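Local structure of cadherin-23 (Mus musculus, 5UZ8) at residues T48-T53 against T85-D90; P5-F10 against A98-Y103; Y15-L20 against T28-A33; D111-F116 against R203-Q208. The protein probably mediates calcium-dependent cell adhesion and takes part in mechanotransduction in hearing, the fragment being three successive cadherin repeats that bind calcium ions. All coordinates share one frame; numbering follows the deposited sequence.

How the contacts relate
Contacts 1, 2 and 3 lie in the first cadherin repeat, with centres 10 to 14 Å apart, and touch one another. Along the chain, contact 2 closes a loop that encloses contact 3 and then contact 1. Strands 15-20, 97-107, 81-89 and 46-53 form one sheet, and strands 6-7 and 28-35 belong to the other. Contact 1 therefore lies within a sheet, whereas contacts 2 and 3 pack strands of opposing sheets together. Contact 4 follows in the second repeat, with its centre 33 to 45 Å from the others and its nearest atoms about 8 Å from contact 3. It repeats the packing of contact 2, first strand against last across the sandwich, beside the calcium-bound linker.

Contact 1: T48-T53 against T85-D90. With CA (calcium ion), chain H.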
# COMPACT_ATOMS: atom_id res chain seq x y z
N THR A 48 -25.59 47.01 -6.27
CA THR A 48 -25.25 46.06 -7.33
C THR A 48 -23.82 45.55 -7.11
O THR A 48 -23.02 46.18 -6.38
CB THR A 48 -25.35 46.72 -8.71
OG1 THR A 48 -24.49 47.88 -8.77
CG2 THR A 48 -26.79 47.15 -9.02
N LEU A 49 -23.51 44.41 -7.72
CA LEU A 49 -22.16 43.83 -7.73
C LEU A 49 -21.52 43.96 -9.11
O LEU A 49 -22.22 43.79 -10.14
CB LEU A 49 -22.22 42.36 -7.36
CG LEU A 49 -22.85 42.04 -6.00
CD1 LEU A 49 -22.57 40.59 -5.65
CD2 LEU A 49 -22.32 42.95 -4.89
N LEU A 50 -20.22 44.27 -9.12
CA LEU A 50 -19.43 44.43 -10.35
C LEU A 50 -18.14 43.64 -10.31
O LEU A 50 -17.61 43.36 -9.24
CB LEU A 50 -19.06 45.89 -10.56
CG LEU A 50 -20.22 46.84 -10.74
CD1 LEU A 50 -19.73 48.28 -10.63
CD2 LEU A 50 -20.87 46.60 -12.09
N ASP A 51 -17.64 43.30 -11.49
CA ASP A 51 -16.29 42.76 -11.63
C ASP A 51 -16.06 41.53 -10.76
O ASP A 51 -15.07 41.44 -10.01
CB ASP A 51 -15.24 43.85 -11.33
CG ASP A 51 -15.17 44.91 -12.42
OD1 ASP A 51 -15.35 44.59 -13.63
OD2 ASP A 51 -14.88 46.07 -12.09
N LEU A 52 -16.97 40.56 -10.87
CA LEU A 52 -16.83 39.32 -10.11
C LEU A 52 -15.65 38.53 -10.63
O LEU A 52 -15.65 38.14 -11.80
CB LEU A 52 -18.09 38.46 -10.16
CG LEU A 52 -19.16 38.88 -9.13
CD1 LEU A 52 -19.65 40.29 -9.42
CD2 LEU A 52 -20.29 37.88 -9.20
N THR A 53 -14.68 38.30 -9.75
CA THR A 53 -13.39 37.74 -10.13
C THR A 53 -12.98 36.63 -9.16
O THR A 53 -12.47 36.95 -8.07
CB THR A 53 -12.32 38.88 -10.12
OG1 THR A 53 -12.69 39.85 -11.11
CG2 THR A 53 -10.95 38.35 -10.51
N THR A 85 -16.69 43.92 -6.51
CA THR A 85 -16.95 45.29 -6.14
C THR A 85 -18.42 45.41 -5.80
O THR A 85 -19.26 44.90 -6.54
CB THR A 85 -16.62 46.18 -7.32
OG1 THR A 85 -15.22 46.15 -7.55
CG2 THR A 85 -17.04 47.60 -7.08
N VAL A 86 -18.72 46.13 -4.72
CA VAL A 86 -20.09 46.51 -4.41
C VAL A 86 -20.27 47.97 -4.78
O VAL A 86 -19.43 48.80 -4.42
CB VAL A 86 -20.40 46.35 -2.91
CG1 VAL A 86 -21.83 46.77 -2.65
CG2 VAL A 86 -20.21 44.91 -2.44
N ARG A 87 -21.32 48.26 -5.55
CA ARG A 87 -21.70 49.63 -5.89
C ARG A 87 -22.96 49.96 -5.13
O ARG A 87 -23.93 49.22 -5.21
CB ARG A 87 -21.97 49.77 -7.39
CG ARG A 87 -22.32 51.16 -7.87
CD ARG A 87 -22.54 51.20 -9.38
NE ARG A 87 -23.03 52.49 -9.86
CZ ARG A 87 -22.27 53.56 -10.14
NH1 ARG A 87 -20.94 53.52 -9.99
NH2 ARG A 87 -22.83 54.69 -10.57
N ALA A 88 -22.95 51.08 -4.39
CA ALA A 88 -24.10 51.57 -3.66
C ALA A 88 -24.48 52.90 -4.32
O ALA A 88 -23.68 53.83 -4.31
CB ALA A 88 -23.72 51.79 -2.20
N SER A 89 -25.65 52.97 -4.94
CA SER A 89 -26.07 54.14 -5.72
C SER A 89 -27.34 54.70 -5.09
O SER A 89 -28.22 53.94 -4.70
CB SER A 89 -26.34 53.74 -7.17
OG SER A 89 -26.74 54.88 -7.93
N ASP A 90 -27.44 56.02 -4.97
CA ASP A 90 -28.73 56.59 -4.60
C ASP A 90 -29.55 56.63 -5.87
O ASP A 90 -29.03 56.32 -6.95
CB ASP A 90 -28.64 57.95 -3.90
CG ASP A 90 -28.10 59.08 -4.79
OD1 ASP A 90 -28.29 59.08 -6.03
OD2 ASP A 90 -27.48 60.01 -4.22
CA CA H . -27.74 61.11 -2.03
O HOH W 1 -25.76 50.22 -7.56
O HOH W 2 -14.52 47.16 -9.92
O HOH W 3 -28.21 62.87 -3.61
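Thr48 and Arg87 form an antiparallel hydrogen-bonded pair, with Thr48 N donating to Arg87 O at 3.0 Å and Arg87 N to Thr48 O at 2.8 Å. Two residues on, Leu50 and Thr85 repeat the pattern, Leu50 N reaching Thr85 O at 2.8 Å and Thr85 N reaching Leu50 O at 2.9 Å. The non-hydrogen-bonded pair Leu49 and Val86 sits between them, and its side chains mark the tightly packed face. They run side by side in the same direction, and Leu49 CD2 meets Val86 CG2 at 3.8 Å. Beyond the pair, Leu49 packs on Val58 and Leu60, while Val86 packs on Val102 and Phe7.

The face carrying Thr48, Leu50, Thr85 and Arg87 is the solvent side. Thr48 OG1 lies between its own backbone N and carbonyl carbon (chi1 57°), which brings it within 3.4 Å of Arg87 CB and lets one water join it to Arg87 O. A second water links Asp51 OD2 to Thr85 OG1. The Arg87 chain runs out extended, so that NH1 leaves the pair and forms a salt bridge with Glu99 on the next strand. Past Leu50 the regular pairing is interrupted where Asp51 takes positive phi and psi, and Thr53 takes it up again with Asn83. At the other end Asp90 OD2 binds calcium at 2.5 Å, in a site shared with Asn3, Asp36, Asp38 and Asn42. This pairing of strands C and F, running into an aspartate ligand at the tip of the repeat, belongs to the cadherin beta-sandwich.

Contact 2: P5-F10 against A98-Y103; sequences PQFKPF and AEIPVY
Phe7 lays its ring over Ile100, and with Ala98 these two bury the most surface in the contact. The ring receives Ile100 CG2 almost exactly over its centre: the methyl is 3.4 Å from the Phe7 centroid and 9° off the ring normal, a CH-pi contact. Ile100 offers this branch because CG1 is anti to the backbone N (chi1 -170°), leaving CG2 on the side of the ring. The two side chains point in opposite senses and overlap along their flanks.

Ala98 works at the ring's margin. Its carbonyl O lies at the edge, near the ring plane, 3.7 Å from Phe7 CE2, and its CB is 3.9 Å from the same carbon. That methyl also abuts the backbone, at 3.3 Å from Pro5 O. Ala88 of strand 81-89, Ala34 of strand 28-35 and Tyr15 also touch the Phe7 side chain, placing it between the two sheets. An alanine in place of Phe7 would probably open a gap here and leave the Ile100 methyl without the ring face it rests on.

Strand 6-7 is thus held against strand 97-107 mainly by apolar and CH-pi contacts, without a hydrogen bond between the two segments, which implies cohesion through shape and burial and not through directional polar bonds.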
# COMPACT_ATOMS: atom_id res chain seq x y z
N PRO A 5 -23.60 58.18 -1.26
CA PRO A 5 -23.59 57.10 -0.28
C PRO A 5 -22.19 56.82 0.26
O PRO A 5 -21.20 56.87 -0.50
CB PRO A 5 -24.12 55.90 -1.07
CG PRO A 5 -25.02 56.52 -2.11
CD PRO A 5 -24.33 57.80 -2.49
N GLN A 6 -22.12 56.50 1.56
CA GLN A 6 -20.88 56.12 2.18
C GLN A 6 -21.00 54.73 2.78
O GLN A 6 -21.97 54.44 3.48
CB GLN A 6 -20.52 57.08 3.31
CG GLN A 6 -20.48 58.55 2.93
CD GLN A 6 -20.34 59.40 4.18
OE1 GLN A 6 -19.25 59.52 4.73
NE2 GLN A 6 -21.43 59.93 4.67
N PHE A 7 -20.00 53.91 2.57
CA PHE A 7 -19.96 52.59 3.17
C PHE A 7 -19.64 52.70 4.64
O PHE A 7 -18.99 53.68 5.09
CB PHE A 7 -18.98 51.66 2.43
CG PHE A 7 -19.51 51.20 1.08
CD1 PHE A 7 -20.45 50.17 1.01
CD2 PHE A 7 -19.11 51.83 -0.09
CE1 PHE A 7 -20.95 49.77 -0.22
CE2 PHE A 7 -19.61 51.43 -1.32
CZ PHE A 7 -20.54 50.42 -1.38
N LYS A 8 -20.17 51.74 5.39
CA LYS A 8 -20.03 51.64 6.81
C LYS A 8 -19.16 50.44 7.18
O LYS A 8 -19.23 49.41 6.53
CB LYS A 8 -21.41 51.53 7.44
CG LYS A 8 -22.27 52.76 7.14
CD LYS A 8 -22.18 53.76 8.24
CE LYS A 8 -23.23 53.39 9.27
NZ LYS A 8 -22.76 53.70 10.61
N PRO A 9 -18.33 50.55 8.21
CA PRO A 9 -18.13 51.76 9.00
C PRO A 9 -17.45 52.88 8.20
O PRO A 9 -16.78 52.63 7.20
CB PRO A 9 -17.20 51.27 10.12
CG PRO A 9 -16.42 50.17 9.50
CD PRO A 9 -17.30 49.53 8.44
N PHE A 10 -17.67 54.11 8.63
CA PHE A 10 -17.23 55.24 7.84
C PHE A 10 -15.70 55.18 7.64
O PHE A 10 -14.95 54.97 8.57
CB PHE A 10 -17.61 56.54 8.53
CG PHE A 10 -19.07 56.87 8.48
CD1 PHE A 10 -19.76 56.94 7.26
CD2 PHE A 10 -19.76 57.15 9.66
CE1 PHE A 10 -21.12 57.31 7.23
CE2 PHE A 10 -21.12 57.51 9.63
CZ PHE A 10 -21.78 57.61 8.41
N ALA A 98 -21.13 55.13 -4.74
CA ALA A 98 -19.80 54.79 -4.30
C ALA A 98 -19.59 53.31 -4.59
O ALA A 98 -20.55 52.56 -4.72
CB ALA A 98 -19.67 55.03 -2.81
N GLU A 99 -18.31 52.93 -4.68
CA GLU A 99 -17.91 51.58 -4.95
C GLU A 99 -16.80 51.18 -4.01
O GLU A 99 -16.00 52.00 -3.59
CB GLU A 99 -17.43 51.46 -6.38
CG GLU A 99 -18.58 51.49 -7.37
CD GLU A 99 -18.15 51.30 -8.80
OE1 GLU A 99 -17.00 50.89 -9.05
OE2 GLU A 99 -19.00 51.55 -9.68
N ILE A 100 -16.76 49.90 -3.66
CA ILE A 100 -15.75 49.41 -2.76
C ILE A 100 -15.40 47.96 -3.08
O ILE A 100 -16.29 47.21 -3.50
CB ILE A 100 -16.22 49.57 -1.31
CG1 ILE A 100 -15.08 49.29 -0.33
CG2 ILE A 100 -17.44 48.70 -1.01
CD1 ILE A 100 -15.40 49.71 1.09
N PRO A 101 -14.15 47.56 -2.87
CA PRO A 101 -13.81 46.16 -3.09
C PRO A 101 -14.19 45.26 -1.94
O PRO A 101 -14.16 45.68 -0.75
CB PRO A 101 -12.28 46.15 -3.28
CG PRO A 101 -11.84 47.56 -3.19
CD PRO A 101 -12.94 48.39 -2.67
N VAL A 102 -14.49 44.02 -2.30
CA VAL A 102 -14.69 42.94 -1.34
C VAL A 102 -13.74 41.81 -1.67
O VAL A 102 -13.57 41.45 -2.85
CB VAL A 102 -16.16 42.44 -1.30
CG1 VAL A 102 -16.32 41.32 -0.27
CG2 VAL A 102 -17.11 43.58 -0.93
N TYR A 103 -13.13 41.25 -0.62
CA TYR A 103 -12.20 40.13 -0.77
C TYR A 103 -12.67 38.99 0.15
O TYR A 103 -12.51 39.07 1.37
CB TYR A 103 -10.77 40.54 -0.42
CG TYR A 103 -10.22 41.75 -1.17
CD1 TYR A 103 -9.82 41.66 -2.49
CD2 TYR A 103 -10.09 42.98 -0.54
CE1 TYR A 103 -9.31 42.75 -3.18
CE2 TYR A 103 -9.61 44.09 -1.22
CZ TYR A 103 -9.22 43.98 -2.53
OH TYR A 103 -8.69 45.07 -3.17

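Contact 3: Y15-L20 against T28-A33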
# COMPACT_ATOMS: atom_id res chain seq x y z
N TYR A 15 -13.82 45.55 2.26
CA TYR A 15 -14.39 44.51 3.12
C TYR A 15 -13.72 43.16 2.91
O TYR A 15 -13.29 42.83 1.81
CB TYR A 15 -15.87 44.32 2.86
CG TYR A 15 -16.76 45.50 3.18
CD1 TYR A 15 -17.13 45.78 4.48
CD2 TYR A 15 -17.29 46.28 2.15
CE1 TYR A 15 -18.00 46.84 4.76
CE2 TYR A 15 -18.14 47.34 2.43
CZ TYR A 15 -18.49 47.63 3.72
OH TYR A 15 -19.36 48.68 3.99
N THR A 16 -13.64 42.36 3.97
CA THR A 16 -13.18 41.00 3.83
C THR A 16 -13.91 40.07 4.80
O THR A 16 -14.38 40.50 5.87
CB THR A 16 -11.65 40.91 3.98
OG1 THR A 16 -11.21 39.59 3.60
CG2 THR A 16 -11.22 41.20 5.45
N GLU A 17 -14.03 38.81 4.40
CA GLU A 17 -14.64 37.79 5.24
C GLU A 17 -14.05 36.45 4.78
O GLU A 17 -13.73 36.27 3.59
CB GLU A 17 -16.15 37.86 5.01
CG GLU A 17 -17.07 37.54 6.15
CD GLU A 17 -16.93 38.43 7.38
OE1 GLU A 17 -17.35 39.61 7.39
OE2 GLU A 17 -16.44 37.89 8.36
N ARG A 18 -13.91 35.52 5.72
CA ARG A 18 -13.60 34.14 5.41
C ARG A 18 -14.86 33.36 5.03
O ARG A 18 -15.93 33.58 5.62
CB ARG A 18 -12.92 33.48 6.60
CG ARG A 18 -11.53 34.02 6.85
CD ARG A 18 -11.11 33.84 8.30
NE ARG A 18 -10.91 32.44 8.66
CZ ARG A 18 -9.85 31.70 8.32
NH1 ARG A 18 -8.86 32.20 7.56
NH2 ARG A 18 -9.77 30.43 8.73
N VAL A 19 -14.72 32.44 4.08
CA VAL A 19 -15.82 31.60 3.65
C VAL A 19 -15.29 30.18 3.54
O VAL A 19 -14.30 29.93 2.86
CB VAL A 19 -16.33 32.04 2.27
CG1 VAL A 19 -17.37 31.08 1.72
CG2 VAL A 19 -16.88 33.46 2.34
N LEU A 20 -15.98 29.24 4.18
CA LEU A 20 -15.59 27.82 4.02
C LEU A 20 -15.94 27.35 2.64
O LEU A 20 -17.08 27.54 2.17
CB LEU A 20 -16.32 26.93 5.02
CG LEU A 20 -16.09 27.21 6.50
CD1 LEU A 20 -17.05 26.39 7.34
CD2 LEU A 20 -14.65 26.89 6.89
N THR A 28 -25.20 33.05 3.54
CA THR A 28 -24.74 34.42 3.63
C THR A 28 -23.22 34.42 3.73
O THR A 28 -22.64 33.74 4.60
CB THR A 28 -25.34 35.15 4.85
OG1 THR A 28 -26.75 35.27 4.69
CG2 THR A 28 -24.73 36.53 5.02
N LEU A 29 -22.59 35.14 2.82
CA LEU A 29 -21.14 35.19 2.78
C LEU A 29 -20.60 36.45 3.44
O LEU A 29 -19.57 36.40 4.10
CB LEU A 29 -20.66 35.12 1.36
CG LEU A 29 -21.13 33.92 0.56
CD1 LEU A 29 -20.50 34.00 -0.82
CD2 LEU A 29 -20.79 32.61 1.25
N ILE A 30 -21.26 37.58 3.23
CA ILE A 30 -20.88 38.84 3.84
C ILE A 30 -22.07 39.76 3.74
O ILE A 30 -22.87 39.62 2.84
CB ILE A 30 -19.64 39.45 3.16
CG1 ILE A 30 -19.08 40.64 3.97
CG2 ILE A 30 -19.89 39.82 1.68
CD1 ILE A 30 -17.70 41.06 3.46
N ALA A 31 -22.20 40.68 4.68
CA ALA A 31 -23.21 41.71 4.58
C ALA A 31 -22.57 43.06 4.75
O ALA A 31 -21.88 43.28 5.74
CB ALA A 31 -24.27 41.51 5.63
N VAL A 32 -22.78 43.92 3.77
CA VAL A 32 -22.23 45.27 3.79
C VAL A 32 -23.39 46.26 3.77
O VAL A 32 -24.52 45.89 3.46
CB VAL A 32 -21.28 45.53 2.62
CG1 VAL A 32 -20.19 44.48 2.57
CG2 VAL A 32 -22.02 45.59 1.29
N ALA A 33 -23.10 47.52 4.08
CA ALA A 33 -24.11 48.53 4.13
C ALA A 33 -23.50 49.88 3.84
O ALA A 33 -22.36 50.16 4.25
CB ALA A 33 -24.79 48.56 5.50
O HOH W 4 -18.68 34.37 5.56
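Strands 15-20 and 28-32 run nearly antiparallel, at 165°, with axes 7.2 Å apart at closest approach, too distant for backbone pairing, so side chains fill the space. Tyr15 and Val32 make the closest apolar contact. The two cross obliquely, and Val32 CG1 sits over the ring, 3.4 Å from the Tyr15 centroid and 10° off its normal. This CG1 is anti to Val32's carbonyl carbon (chi1 -54°), which directs it at the ring face. The Tyr15 hydroxyl lies beyond Val32 and bonds to Lys8 O, next to strand 6-7. A phenylalanine here would keep the ring but would probably leave Lys8 O without its hydroxyl partner and loosen the tie to that strand.

In the middle, Ile30 CD1 is wedged between two methylenes, 3.8 Å from Tyr15 CB and 3.9 Å from Glu17 CB. Glu17 bends at chi2 and sets CG 3.4 Å from Leu29 O. At the far end Val19 CG1 meets Leu29 CD2 at 3.8 Å, and a water donates to both Arg18 O and Leu29 O, bridging the backbones. Leu29 and Ile30 together face Val68 in a classic beta bulge, and the end of the Leu29 side chain reaches toward Val19.

Strand 15-20 pairs in parallel with strand 97-107, while strand 28-35 belongs to the opposing sheet. Closing one edge of the sandwich with the second half of a split first strand, A', against strand B is typical of the cadherin fold.

Contact 4: D111-F116 against R203-Q208; sequences DNNPIF and RENSVQ. With CA (calcium ion), chain J; CA (calcium ion), chain K; CA (calcium ion), chain I.
Asn205 ND2 donates to Pro114 O at 2.8 Å, among the shortest hydrogen bonds of the contact and a straight one, with an N-H...O angle of 166° and the oxygen in the plane of the Asn205 amide. Asn113 forms two further bonds through its own amide. OD1 receives Arg203 NH2 at 2.8 Å, a more bent bond at 145°, while ND2 donates to Glu204 O at 2.9 Å from above that carbonyl's plane. With both ends of the amide engaged, its rotation is fixed. The Arg203 chain crosses Asn113 at about a right angle and, being extended, carries its guanidinium over the Asp111 backbone, with NE 3.7 Å from Asp111 CA.

Farther along, Phe116 lies against Val207, whose CG1 is 3.6 Å from the ring centroid, over the face. Asn205 O approaches the ring edge, 3.4 Å from Phe116 CE2.

Upstream, Asp111 spans two calcium ions, OD1 on one and OD2 on the other, and Asn112 O binds a third at 2.3 Å with Asn110, Asp142, Asp144, Phe148 and Asp193. Asp108 to Asn112 match the DXNDN linker of cadherins, and this contact packs that calcium-binding linker, and the strand A it leads into, against strand G of the second repeat.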
# COMPACT_ATOMS: atom_id res chain seq x y z
N ASP A 111 -11.76 17.85 2.48
CA ASP A 111 -12.73 17.16 1.63
C ASP A 111 -12.10 16.23 0.57
O ASP A 111 -12.83 15.69 -0.28
CB ASP A 111 -13.75 18.14 1.01
CG ASP A 111 -13.12 19.24 0.14
OD1 ASP A 111 -11.90 19.53 0.22
OD2 ASP A 111 -13.90 19.92 -0.58
N ASN A 112 -10.80 16.03 0.61
CA ASN A 112 -10.14 15.07 -0.27
C ASN A 112 -9.42 13.99 0.54
O ASN A 112 -8.71 14.30 1.50
CB ASN A 112 -9.16 15.77 -1.21
CG ASN A 112 -9.88 16.62 -2.25
OD1 ASN A 112 -10.26 16.11 -3.31
ND2 ASN A 112 -10.14 17.89 -1.91
N ASN A 113 -9.59 12.75 0.12
CA ASN A 113 -8.89 11.62 0.73
C ASN A 113 -7.51 11.51 0.11
O ASN A 113 -7.37 11.79 -1.08
CB ASN A 113 -9.60 10.30 0.44
CG ASN A 113 -10.93 10.18 1.17
OD1 ASN A 113 -11.74 11.06 1.09
ND2 ASN A 113 -11.13 9.08 1.88
N PRO A 114 -6.55 10.95 0.87
CA PRO A 114 -5.33 10.49 0.19
C PRO A 114 -5.67 9.37 -0.76
O PRO A 114 -6.51 8.51 -0.43
CB PRO A 114 -4.42 10.00 1.32
CG PRO A 114 -5.04 10.43 2.58
CD PRO A 114 -6.52 10.64 2.31
N ILE A 115 -5.09 9.41 -1.94
CA ILE A 115 -5.40 8.46 -3.03
C ILE A 115 -4.09 7.86 -3.48
O ILE A 115 -3.17 8.60 -3.85
CB ILE A 115 -6.09 9.13 -4.22
CG1 ILE A 115 -7.48 9.66 -3.81
CG2 ILE A 115 -6.24 8.15 -5.39
CD1 ILE A 115 -8.10 10.61 -4.83
N PHE A 116 -3.99 6.53 -3.42
CA PHE A 116 -2.76 5.85 -3.85
C PHE A 116 -2.48 5.99 -5.33
O PHE A 116 -3.42 6.03 -6.11
CB PHE A 116 -2.76 4.40 -3.44
CG PHE A 116 -2.41 4.20 -2.01
CD1 PHE A 116 -1.09 4.24 -1.61
CD2 PHE A 116 -3.39 4.00 -1.05
CE1 PHE A 116 -0.74 4.06 -0.27
CE2 PHE A 116 -3.05 3.81 0.27
CZ PHE A 116 -1.74 3.86 0.68
N ARG A 203 -9.26 11.50 6.87
CA ARG A 203 -9.67 10.70 5.74
C ARG A 203 -8.55 9.74 5.38
O ARG A 203 -7.37 9.99 5.62
CB ARG A 203 -9.99 11.60 4.54
CG ARG A 203 -11.26 12.39 4.66
CD ARG A 203 -11.44 13.36 3.50
NE ARG A 203 -12.77 13.98 3.52
CZ ARG A 203 -13.89 13.45 3.03
NH1 ARG A 203 -15.02 14.13 3.10
NH2 ARG A 203 -13.91 12.26 2.44
N GLU A 204 -8.95 8.62 4.78
CA GLU A 204 -8.01 7.56 4.46
C GLU A 204 -8.39 6.80 3.20
O GLU A 204 -9.57 6.82 2.76
CB GLU A 204 -7.95 6.57 5.61
CG GLU A 204 -9.22 5.77 5.85
CD GLU A 204 -9.15 4.94 7.12
OE1 GLU A 204 -9.45 3.74 7.06
OE2 GLU A 204 -8.81 5.50 8.19
N ASN A 205 -7.44 6.00 2.75
CA ASN A 205 -7.68 4.96 1.77
C ASN A 205 -6.64 3.89 2.00
O ASN A 205 -5.54 4.15 2.56
CB ASN A 205 -7.55 5.48 0.34
CG ASN A 205 -8.87 5.94 -0.26
OD1 ASN A 205 -9.86 5.22 -0.24
ND2 ASN A 205 -8.88 7.15 -0.82
N SER A 206 -6.96 2.69 1.58
CA SER A 206 -6.01 1.58 1.67
C SER A 206 -5.69 1.01 0.30
O SER A 206 -6.47 1.15 -0.64
CB SER A 206 -6.62 0.49 2.54
OG SER A 206 -7.83 0.03 1.98
N VAL A 207 -4.60 0.26 0.24
CA VAL A 207 -4.21 -0.47 -0.94
C VAL A 207 -3.59 -1.82 -0.55
O VAL A 207 -3.08 -1.95 0.59
CB VAL A 207 -3.25 0.37 -1.79
CG1 VAL A 207 -1.90 0.49 -1.13
CG2 VAL A 207 -3.08 -0.20 -3.17
N GLN A 208 -3.66 -2.83 -1.43
CA GLN A 208 -3.04 -4.11 -1.16
C GLN A 208 -1.64 -4.16 -1.76
O GLN A 208 -1.40 -3.67 -2.88
CB GLN A 208 -3.87 -5.30 -1.65
CG GLN A 208 -5.27 -5.37 -1.10
CD GLN A 208 -5.30 -5.58 0.38
OE1 GLN A 208 -5.62 -4.64 1.17
NE2 GLN A 208 -4.94 -6.76 0.79
CA CA J . -10.12 21.06 0.47
CA CA K . -12.78 21.02 -2.34
CA CA I . -7.21 15.49 2.77
O HOH W 5 -12.40 19.01 -3.50
O HOH W 6 -14.99 20.96 -3.40